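Local structure of putative curved DNA-binding protein (Chaetomium thermophilum var. thermophilum DSM 1495, 4IPA) at residues D144-R149 and S368-D373; Q150-L155 and T372-E377; F154-Y159 and Y207-I212. The protein is an Arx1 of the peptidase M24 family, with a methionine aminopeptidase-like fold, that probably acts in ribosome biogenesis and may bind DNA. All coordinates share one frame; numbering follows the deposited sequence. Where two conformers were deposited one is given.

How the contacts relate
All three contacts use helix 148-167, from its approach to its middle, and grow more buried along it. Contact 1 lies at the surface, where the residues leading into the helix meet 368-373 mainly through backbone hydrogen bonds and lysine side chains. Contact 2 takes the first turns of the helix and the same loop one step further; it is buried and combines a threonine-aspartate bond with a small apolar touch. Contact 3, also buried, has no hydrogen bond across it: the helix packs on a tyrosine ring at 207-212. R149 and K374 join the three, R149 by bonding Y207 O and D208 O, K374 by its salt bridge to D208.

Contact 1 of 3, residues D144-R149 and S368-D373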
loop_
_atom_site.group_PDB
_atom_site.type_symbol
_atom_site.label_atom_id
_atom_site.label_comp_id
_atom_site.label_asym_id
_atom_site.label_seq_id
_atom_site.Cartn_x
_atom_site.Cartn_y
_atom_site.Cartn_z
ATOM N N ASP A 144 -4.545 -5.934 -24.356
ATOM C CA ASP A 144 -4.510 -6.221 -22.924
ATOM C C ASP A 144 -3.227 -6.936 -22.517
ATOM O O ASP A 144 -2.796 -6.856 -21.364
ATOM C CB ASP A 144 -5.728 -7.060 -22.529
ATOM C CG ASP A 144 -7.004 -6.240 -22.461
ATOM O OD1 ASP A 144 -6.945 -5.098 -21.950
ATOM O OD2 ASP A 144 -8.059 -6.732 -22.924
ATOM N N VAL A 145 -2.611 -7.613 -23.477
ATOM C CA VAL A 145 -1.469 -8.480 -23.210
ATOM C C VAL A 145 -0.234 -7.755 -22.665
ATOM O O VAL A 145 0.108 -6.656 -23.093
ATOM C CB VAL A 145 -1.093 -9.316 -24.453
ATOM C CG1 VAL A 145 0.261 -9.984 -24.273
ATOM C CG2 VAL A 145 -2.168 -10.356 -24.722
ATOM N N ILE A 146 0.419 -8.395 -21.702
ATOM C CA ILE A 146 1.660 -7.914 -21.139
ATOM C C ILE A 146 2.718 -8.962 -21.412
ATOM O O ILE A 146 2.509 -10.149 -21.174
ATOM C CB ILE A 146 1.515 -7.683 -19.650
ATOM C CG1 ILE A 146 0.368 -6.707 -19.401
ATOM C CG2 ILE A 146 2.813 -7.145 -19.068
ATOM C CD1 ILE A 146 -0.315 -6.893 -18.075
ATOM N N GLU A 147 3.850 -8.534 -21.946
ATOM C CA GLU A 147 4.872 -9.490 -22.341
ATOM C C GLU A 147 6.247 -9.026 -21.900
ATOM O O GLU A 147 6.374 -8.034 -21.168
ATOM C CB GLU A 147 4.826 -9.721 -23.860
ATOM C CG GLU A 147 4.501 -8.466 -24.647
ATOM C CD GLU A 147 4.032 -8.741 -26.080
ATOM O OE1 GLU A 147 4.118 -9.900 -26.543
ATOM O OE2 GLU A 147 3.573 -7.786 -26.743
ATOM N N GLY A 148 7.272 -9.755 -22.343
ATOM C CA GLY A 148 8.655 -9.415 -22.055
ATOM C C GLY A 148 8.966 -9.454 -20.571
ATOM O O GLY A 148 8.336 -10.184 -19.813
ATOM N N ARG A 149 9.935 -8.648 -20.150
ATOM C CA ARG A 149 10.344 -8.648 -18.753
ATOM C C ARG A 149 9.290 -7.931 -17.912
ATOM O O ARG A 149 9.247 -8.089 -16.689
ATOM C CB ARG A 149 11.712 -8.002 -18.593
ATOM C CG ARG A 149 12.787 -8.692 -19.405
ATOM C CD ARG A 149 13.316 -9.922 -18.684
ATOM N NE ARG A 149 14.119 -9.534 -17.525
ATOM C CZ ARG A 149 13.871 -9.931 -16.285
ATOM N NH1 ARG A 149 12.844 -10.736 -16.048
ATOM N NH2 ARG A 149 14.650 -9.534 -15.291
ATOM N N SER A 368 -4.104 -14.822 -17.514
ATOM C CA SER A 368 -4.035 -15.236 -18.912
ATOM C C SER A 368 -3.370 -14.176 -19.788
ATOM O O SER A 368 -2.891 -14.492 -20.875
ATOM C CB SER A 368 -5.419 -15.580 -19.470
ATOM O OG SER A 368 -6.216 -14.423 -19.643
ATOM N N LYS A 369 -3.331 -12.932 -19.305
ATOM C CA LYS A 369 -2.807 -11.803 -20.082
ATOM C C LYS A 369 -1.272 -11.667 -20.033
ATOM O O LYS A 369 -0.696 -10.867 -20.782
ATOM C CB LYS A 369 -3.461 -10.486 -19.631
ATOM C CG LYS A 369 -4.824 -10.162 -20.277
ATOM C CD LYS A 369 -5.757 -9.379 -19.309
ATOM C CE LYS A 369 -5.784 -7.840 -19.515
ATOM N NZ LYS A 369 -4.601 -7.060 -18.988
ATOM N N PHE A 370 -0.626 -12.438 -19.157
ATOM C CA PHE A 370 0.825 -12.356 -18.965
ATOM C C PHE A 370 1.547 -13.408 -19.808
ATOM O O PHE A 370 1.193 -14.592 -19.768
ATOM C CB PHE A 370 1.195 -12.518 -17.480
ATOM C CG PHE A 370 0.621 -11.455 -16.600
ATOM C CD1 PHE A 370 1.142 -10.175 -16.614
ATOM C CD2 PHE A 370 -0.458 -11.724 -15.777
ATOM C CE1 PHE A 370 0.595 -9.169 -15.818
ATOM C CE2 PHE A 370 -1.002 -10.734 -14.970
ATOM C CZ PHE A 370 -0.475 -9.447 -14.997
ATOM N N LYS A 371 2.551 -12.971 -20.569
ATOM C CA LYS A 371 3.246 -13.846 -21.514
ATOM C C LYS A 371 4.733 -13.969 -21.187
ATOM O O LYS A 371 5.509 -13.014 -21.345
ATOM C CB LYS A 371 3.073 -13.326 -22.944
ATOM C CG LYS A 371 1.613 -13.113 -23.367
ATOM C CD LYS A 371 0.903 -14.445 -23.594
ATOM C CE LYS A 371 -0.505 -14.268 -24.173
ATOM N NZ LYS A 371 -1.461 -13.698 -23.183
ATOM N N THR A 372 5.134 -15.148 -20.736
ATOM C CA THR A 372 6.530 -15.373 -20.391
ATOM C C THR A 372 6.820 -16.862 -20.306
ATOM O O THR A 372 5.905 -17.664 -20.120
ATOM C CB THR A 372 6.918 -14.703 -19.046
ATOM O OG1 THR A 372 8.263 -15.049 -18.728
ATOM C CG2 THR A 372 6.024 -15.197 -17.905
ATOM N N ASP A 373 8.094 -17.222 -20.431
ATOM C CA ASP A 373 8.502 -18.609 -20.276
ATOM C C ASP A 373 8.836 -18.909 -18.824
ATOM O O ASP A 373 8.840 -20.066 -18.408
ATOM C CB ASP A 373 9.693 -18.936 -21.184
ATOM C CG ASP A 373 9.330 -18.874 -22.656
ATOM O OD1 ASP A 373 8.183 -19.254 -23.001
ATOM O OD2 ASP A 373 10.180 -18.433 -23.466
HETATM O O HOH W 1 8.219 -12.406 -21.283
#
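I146 and F370 face each other in a parallel backbone bridge, their CA atoms 5.0 Å apart. I146 N bonds to K369 O and K371 N to I146 O, each at 2.9 Å. Beside this bridge the I146 and F370 side chains run in the same direction, and the tip of I146, CD1, closes on F370 CE1 at 3.3 Å. Two lysines reach the start of 144-149. K369 folds back through three bent torsions, which bring NZ over D144 O at 3.0 Å, 35° out of the carbonyl plane; D144 OD1 stays beyond salt-bridge distance. K371 crosses V145 at about a right angle, with CG 3.5 Å from V145 CG1, and its chain, bent at chi2 (-73°) and again at chi4, carries NZ back to S368 O at 2.8 Å, in that carbonyl's plane. Further on, a water donates to both G148 O and K371 O, linking the two backbones beyond the bridge. The result is an isolated parallel beta bridge that ties the loop before helix 379-386 to the lead-in of helix 148-167.

Contact 2 of 3, residues Q150-L155 and T372-E377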
loop_
_atom_site.group_PDB
_atom_site.type_symbol
_atom_site.label_atom_id
_atom_site.label_comp_id
_atom_site.label_asym_id
_atom_site.label_seq_id
_atom_site.Cartn_x
_atom_site.Cartn_y
_atom_site.Cartn_z
ATOM N N GLN A 150 8.426 -7.164 -18.577
ATOM C CA GLN A 150 7.336 -6.497 -17.882
ATOM C C GLN A 150 6.334 -7.514 -17.348
ATOM O O GLN A 150 5.764 -7.350 -16.259
ATOM C CB GLN A 150 6.642 -5.488 -18.791
ATOM C CG GLN A 150 5.489 -4.800 -18.105
ATOM C CD GLN A 150 5.596 -3.287 -18.150
ATOM O OE1 GLN A 150 6.535 -2.698 -17.592
ATOM N NE2 GLN A 150 4.631 -2.643 -18.820
ATOM N N ALA A 151 6.128 -8.578 -18.114
ATOM C CA ALA A 151 5.299 -9.681 -17.650
ATOM C C ALA A 151 5.946 -10.354 -16.433
ATOM O O ALA A 151 5.251 -10.726 -15.477
ATOM C CB ALA A 151 5.050 -10.690 -18.777
ATOM N N ASP A 152 7.272 -10.489 -16.454
ATOM C CA ASP A 152 7.986 -11.089 -15.330
ATOM C C ASP A 152 7.838 -10.262 -14.048
ATOM O O ASP A 152 7.633 -10.814 -12.969
ATOM C CB ASP A 152 9.472 -11.245 -15.648
ATOM C CG ASP A 152 9.741 -12.275 -16.739
ATOM O OD1 ASP A 152 8.913 -13.200 -16.903
ATOM O OD2 ASP A 152 10.787 -12.155 -17.421
ATOM N N LEU A 153 7.976 -8.941 -14.187
ATOM C CA LEU A 153 7.859 -8.003 -13.079
ATOM C C LEU A 153 6.494 -8.129 -12.388
ATOM O O LEU A 153 6.412 -8.235 -11.166
ATOM C CB LEU A 153 8.052 -6.571 -13.586
ATOM C CG LEU A 153 7.819 -5.465 -12.550
ATOM C CD1 LEU A 153 8.832 -5.600 -11.416
ATOM C CD2 LEU A 153 7.882 -4.051 -13.164
ATOM N N PHE A 154 5.431 -8.121 -13.187
ATOM C CA PHE A 154 4.081 -8.271 -12.677
ATOM C C PHE A 154 3.837 -9.613 -11.987
ATOM O O PHE A 154 3.245 -9.659 -10.914
ATOM C CB PHE A 154 3.055 -8.091 -13.806
ATOM C CG PHE A 154 2.708 -6.655 -14.083
ATOM C CD1 PHE A 154 3.568 -5.846 -14.812
ATOM C CD2 PHE A 154 1.522 -6.116 -13.614
ATOM C CE1 PHE A 154 3.244 -4.530 -15.077
ATOM C CE2 PHE A 154 1.196 -4.792 -13.867
ATOM C CZ PHE A 154 2.060 -4.001 -14.603
ATOM N N LEU A 155 4.253 -10.702 -12.625
ATOM C CA LEU A 155 4.037 -12.031 -12.056
ATOM C C LEU A 155 4.812 -12.243 -10.753
ATOM O O LEU A 155 4.313 -12.895 -9.835
ATOM C CB LEU A 155 4.391 -13.120 -13.063
ATOM C CG LEU A 155 3.354 -13.262 -14.171
ATOM C CD1 LEU A 155 3.879 -14.175 -15.267
ATOM C CD2 LEU A 155 2.041 -13.773 -13.603
ATOM N N THR A 372 5.134 -15.148 -20.736
ATOM C CA THR A 372 6.530 -15.373 -20.391
ATOM C C THR A 372 6.820 -16.862 -20.306
ATOM O O THR A 372 5.905 -17.664 -20.120
ATOM C CB THR A 372 6.918 -14.703 -19.046
ATOM O OG1 THR A 372 8.263 -15.049 -18.728
ATOM C CG2 THR A 372 6.024 -15.197 -17.905
ATOM N N ASP A 373 8.094 -17.222 -20.431
ATOM C CA ASP A 373 8.502 -18.609 -20.276
ATOM C C ASP A 373 8.836 -18.909 -18.824
ATOM O O ASP A 373 8.840 -20.066 -18.408
ATOM C CB ASP A 373 9.693 -18.936 -21.184
ATOM C CG ASP A 373 9.330 -18.874 -22.656
ATOM O OD1 ASP A 373 8.183 -19.254 -23.001
ATOM O OD2 ASP A 373 10.180 -18.433 -23.466
ATOM N N LYS A 374 9.106 -17.863 -18.050
ATOM C CA LYS A 374 9.495 -18.054 -16.658
ATOM C C LYS A 374 8.360 -18.596 -15.789
ATOM O O LYS A 374 7.174 -18.350 -16.037
ATOM C CB LYS A 374 10.096 -16.779 -16.082
ATOM C CG LYS A 374 11.126 -16.198 -17.022
ATOM C CD LYS A 374 12.142 -15.333 -16.330
ATOM C CE LYS A 374 13.174 -14.902 -17.363
ATOM N NZ LYS A 374 14.111 -13.868 -16.852
ATOM N N LYS A 375 8.749 -19.360 -14.777
ATOM C CA LYS A 375 7.807 -20.076 -13.942
ATOM C C LYS A 375 8.474 -20.359 -12.608
ATOM O O LYS A 375 9.687 -20.574 -12.545
ATOM C CB LYS A 375 7.421 -21.394 -14.619
ATOM C CG LYS A 375 6.126 -21.996 -14.112
ATOM C CD LYS A 375 5.771 -23.280 -14.854
ATOM C CE LYS A 375 4.383 -23.772 -14.441
ATOM N NZ LYS A 375 4.036 -25.084 -15.060
ATOM N N ILE A 376 7.689 -20.348 -11.538
ATOM C CA ILE A 376 8.199 -20.783 -10.247
ATOM C C ILE A 376 8.329 -22.295 -10.250
ATOM O O ILE A 376 7.373 -23.002 -10.569
ATOM C CB ILE A 376 7.257 -20.415 -9.114
ATOM C CG1 ILE A 376 7.124 -18.894 -9.010
ATOM C CG2 ILE A 376 7.754 -21.034 -7.811
ATOM C CD1 ILE A 376 6.109 -18.450 -7.990
ATOM N N GLU A 377 9.501 -22.794 -9.874
ATOM C CA GLU A 377 9.719 -24.233 -9.863
ATOM C C GLU A 377 10.056 -24.784 -8.479
ATOM O O GLU A 377 9.959 -25.984 -8.247
ATOM C CB GLU A 377 10.778 -24.613 -10.899
ATOM C CG GLU A 377 10.242 -24.471 -12.321
ATOM C CD GLU A 377 11.312 -24.564 -13.387
ATOM O OE1 GLU A 377 12.503 -24.725 -13.041
ATOM O OE2 GLU A 377 10.954 -24.476 -14.581
HETATM O O HOH W 2 10.591 -12.941 -20.065
#
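A151 on the first turns of helix 148-167 and T372 in the facing loop bring their CA atoms to 6.4 Å, and the loop then draws off, leaving 9.1 Å between the CA atoms of L155 and K375. T372 and D152 carry most of the contact. With OG1 anti to its backbone N (chi1 176°), the T372 hydroxyl meets the D152 carboxylate and donates to OD1 at 2.7 Å, on the lone pair that lies on the side of the other oxygen. The same OG1 accepts K374 N at 3.0 Å, so one bond given and one taken hold the hydroxyl in place. The methyl branch does the apolar work: T372 CG2 and L155 CD1 meet tip to tip at 3.6 Å, and A151 CB comes loosely up to T372 CB. K374 runs extended across D152 at about a right angle, its CD 3.6 Å from D152 OD2. Its ammonium makes a long salt bridge to that oxygen, NZ to OD2 3.8 Å, but its stronger partner is D208. D152 OD2 also pairs with R149 NH1 and receives a bond from a water at 2.8 Å. The carboxylate thus gathers a hydroxyl, two cations and a water, which would be expected to favour its ionised form. The loop feature itself is an ST turn, in which the T372 side chain closes on the backbone N two residues later, and here its hydroxyl docks on an aspartate of a helix in the M24 (pita-bread) fold.

Contact 3 of 3, residues F154-Y159 and Y207-I212; sequences FLATYY and YDCNII
Helix 148-167 packs here on the link between helix 193-205 and strand 210-220, in a buried, apolar contact with no hydrogen bond across it. Its centre is the Y207 ring, laid against the helix by a chi1 of -72° that sets CG anti to the carbonyl carbon. Two successive helix residues cover one face of that ring. L155 CB makes a CH-pi contact, 3.9 Å from the ring centroid and 24° off the normal, while A156 N sits over the same face nearer the rim. Further out, L155 CD1 lies 3.8 Å from Y207 CE1, and A156 CA comes to 3.7 Å from Y207 CD2. The A156 methyl touches both Y207 CB and C209 CB, its own CB 4.0 Å from each, and the CA atoms of A156 and Y207 are 5.9 Å apart. One turn on from L155, the Y159 ring crosses Y207 obliquely, and its CD2 and CE2 each lie 3.6 Å from the phenolic OH of Y207. Next to Y207 a Schellman motif ends helix 193-205, with D208 at positive phi and C209 N bonded back to A204 O; this turn sends the chain into strand 210-220. The strand pairs with 250-258 through N210 with S258 and I212 with G256. A156 and T157 rest on C257 of that neighbouring strand, T157 also touches strand 342-352, and Y159 reaches V203 of helix 193-205, so helix 148-167 lies against both the antiparallel sheet and this second helix.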
loop_
_atom_site.group_PDB
_atom_site.type_symbol
_atom_site.label_atom_id
_atom_site.label_comp_id
_atom_site.label_asym_id
_atom_site.label_seq_id
_atom_site.Cartn_x
_atom_site.Cartn_y
_atom_site.Cartn_z
ATOM N N PHE A 154 5.431 -8.121 -13.187
ATOM C CA PHE A 154 4.081 -8.271 -12.677
ATOM C C PHE A 154 3.837 -9.613 -11.987
ATOM O O PHE A 154 3.245 -9.659 -10.914
ATOM C CB PHE A 154 3.055 -8.091 -13.806
ATOM C CG PHE A 154 2.708 -6.655 -14.083
ATOM C CD1 PHE A 154 3.568 -5.846 -14.812
ATOM C CD2 PHE A 154 1.522 -6.116 -13.614
ATOM C CE1 PHE A 154 3.244 -4.530 -15.077
ATOM C CE2 PHE A 154 1.196 -4.792 -13.867
ATOM C CZ PHE A 154 2.060 -4.001 -14.603
ATOM N N LEU A 155 4.253 -10.702 -12.625
ATOM C CA LEU A 155 4.037 -12.031 -12.056
ATOM C C LEU A 155 4.812 -12.243 -10.753
ATOM O O LEU A 155 4.313 -12.895 -9.835
ATOM C CB LEU A 155 4.391 -13.120 -13.063
ATOM C CG LEU A 155 3.354 -13.262 -14.171
ATOM C CD1 LEU A 155 3.879 -14.175 -15.267
ATOM C CD2 LEU A 155 2.041 -13.773 -13.603
ATOM N N ALA A 156 6.029 -11.700 -10.675
ATOM C CA ALA A 156 6.803 -11.776 -9.445
ATOM C C ALA A 156 6.018 -11.101 -8.322
ATOM O O ALA A 156 5.931 -11.610 -7.206
ATOM C CB ALA A 156 8.149 -11.103 -9.616
ATOM N N THR A 157 5.441 -9.948 -8.629
ATOM C CA THR A 157 4.739 -9.179 -7.616
ATOM C C THR A 157 3.461 -9.901 -7.202
ATOM O O THR A 157 3.147 -9.999 -6.024
ATOM C CB THR A 157 4.405 -7.774 -8.112
ATOM O OG1 THR A 157 5.588 -7.161 -8.648
ATOM C CG2 THR A 157 3.886 -6.932 -6.959
ATOM N N TYR A 158 2.734 -10.410 -8.191
ATOM C CA TYR A 158 1.533 -11.182 -7.943
ATOM C C TYR A 158 1.826 -12.373 -7.026
ATOM O O TYR A 158 1.144 -12.569 -6.015
ATOM C CB TYR A 158 0.929 -11.666 -9.272
ATOM C CG TYR A 158 -0.313 -12.519 -9.130
ATOM C CD1 TYR A 158 -0.226 -13.903 -8.990
ATOM C CD2 TYR A 158 -1.576 -11.944 -9.133
ATOM C CE1 TYR A 158 -1.364 -14.681 -8.872
ATOM C CE2 TYR A 158 -2.721 -12.718 -9.002
ATOM C CZ TYR A 158 -2.610 -14.081 -8.873
ATOM O OH TYR A 158 -3.757 -14.841 -8.747
ATOM N N TYR A 159 2.822 -13.181 -7.381
ATOM C CA TYR A 159 3.090 -14.388 -6.603
ATOM C C TYR A 159 3.739 -14.084 -5.278
ATOM O O TYR A 159 3.504 -14.785 -4.301
ATOM C CB TYR A 159 3.867 -15.447 -7.398
ATOM C CG TYR A 159 2.969 -16.168 -8.364
ATOM C CD1 TYR A 159 1.941 -16.983 -7.903
ATOM C CD2 TYR A 159 3.104 -15.996 -9.736
ATOM C CE1 TYR A 159 1.093 -17.636 -8.790
ATOM C CE2 TYR A 159 2.260 -16.644 -10.632
ATOM C CZ TYR A 159 1.256 -17.459 -10.154
ATOM O OH TYR A 159 0.410 -18.105 -11.040
ATOM N N TYR A 207 11.576 -15.075 -11.469
ATOM C CA TYR A 207 11.212 -14.216 -12.571
ATOM C C TYR A 207 12.346 -13.230 -12.848
ATOM O O TYR A 207 12.157 -12.239 -13.552
ATOM C CB TYR A 207 9.905 -13.490 -12.267
ATOM C CG TYR A 207 8.680 -14.393 -12.305
ATOM C CD1 TYR A 207 8.110 -14.768 -13.514
ATOM C CD2 TYR A 207 8.092 -14.863 -11.131
ATOM C CE1 TYR A 207 6.990 -15.578 -13.555
ATOM C CE2 TYR A 207 6.979 -15.684 -11.163
ATOM C CZ TYR A 207 6.434 -16.039 -12.375
ATOM O OH TYR A 207 5.327 -16.855 -12.422
ATOM N N ASP A 208 13.522 -13.521 -12.296
ATOM C CA ASP A 208 14.664 -12.615 -12.400
ATOM C C ASP A 208 14.330 -11.178 -11.957
ATOM O O ASP A 208 14.869 -10.198 -12.484
ATOM C CB ASP A 208 15.260 -12.639 -13.820
ATOM C CG ASP A 208 15.870 -13.996 -14.176
ATOM O OD1 ASP A 208 16.148 -14.795 -13.260
ATOM O OD2 ASP A 208 16.083 -14.264 -15.372
ATOM N N CYS A 209 13.441 -11.057 -10.981
ATOM C CA CYS A 209 13.184 -9.758 -10.373
ATOM C C CYS A 209 13.679 -9.746 -8.937
ATOM O O CYS A 209 14.088 -10.781 -8.411
ATOM C CB CYS A 209 11.704 -9.445 -10.417
ATOM S SG CYS A 209 11.152 -9.165 -12.081
ATOM N N ASN A 210 13.657 -8.575 -8.308
ATOM C CA ASN A 210 14.046 -8.491 -6.909
ATOM C C ASN A 210 12.965 -7.844 -6.040
ATOM O O ASN A 210 12.238 -6.945 -6.490
ATOM C CB ASN A 210 15.364 -7.737 -6.767
ATOM C CG ASN A 210 16.548 -8.554 -7.223
ATOM O OD1 ASN A 210 16.915 -9.521 -6.570
ATOM N ND2 ASN A 210 17.167 -8.159 -8.339
ATOM N N ILE A 211 12.873 -8.292 -4.792
ATOM C CA ILE A 211 11.962 -7.672 -3.834
ATOM C C ILE A 211 12.486 -6.289 -3.506
ATOM O O ILE A 211 13.685 -6.114 -3.293
ATOM C CB ILE A 211 11.863 -8.491 -2.513
ATOM C CG1 ILE A 211 11.246 -9.863 -2.775
ATOM C CG2 ILE A 211 11.020 -7.743 -1.471
ATOM C CD1 ILE A 211 9.860 -9.777 -3.276
ATOM N N ILE A 212 11.598 -5.303 -3.434
ATOM C CA ILE A 212 12.024 -3.977 -2.999
ATOM C C ILE A 212 12.409 -3.911 -1.508
ATOM O O ILE A 212 11.598 -4.157 -0.607
ATOM C CB ILE A 212 10.988 -2.916 -3.325
ATOM C CG1 ILE A 212 10.703 -2.905 -4.832
ATOM C CG2 ILE A 212 11.466 -1.559 -2.843
ATOM C CD1 ILE A 212 9.477 -2.052 -5.181
#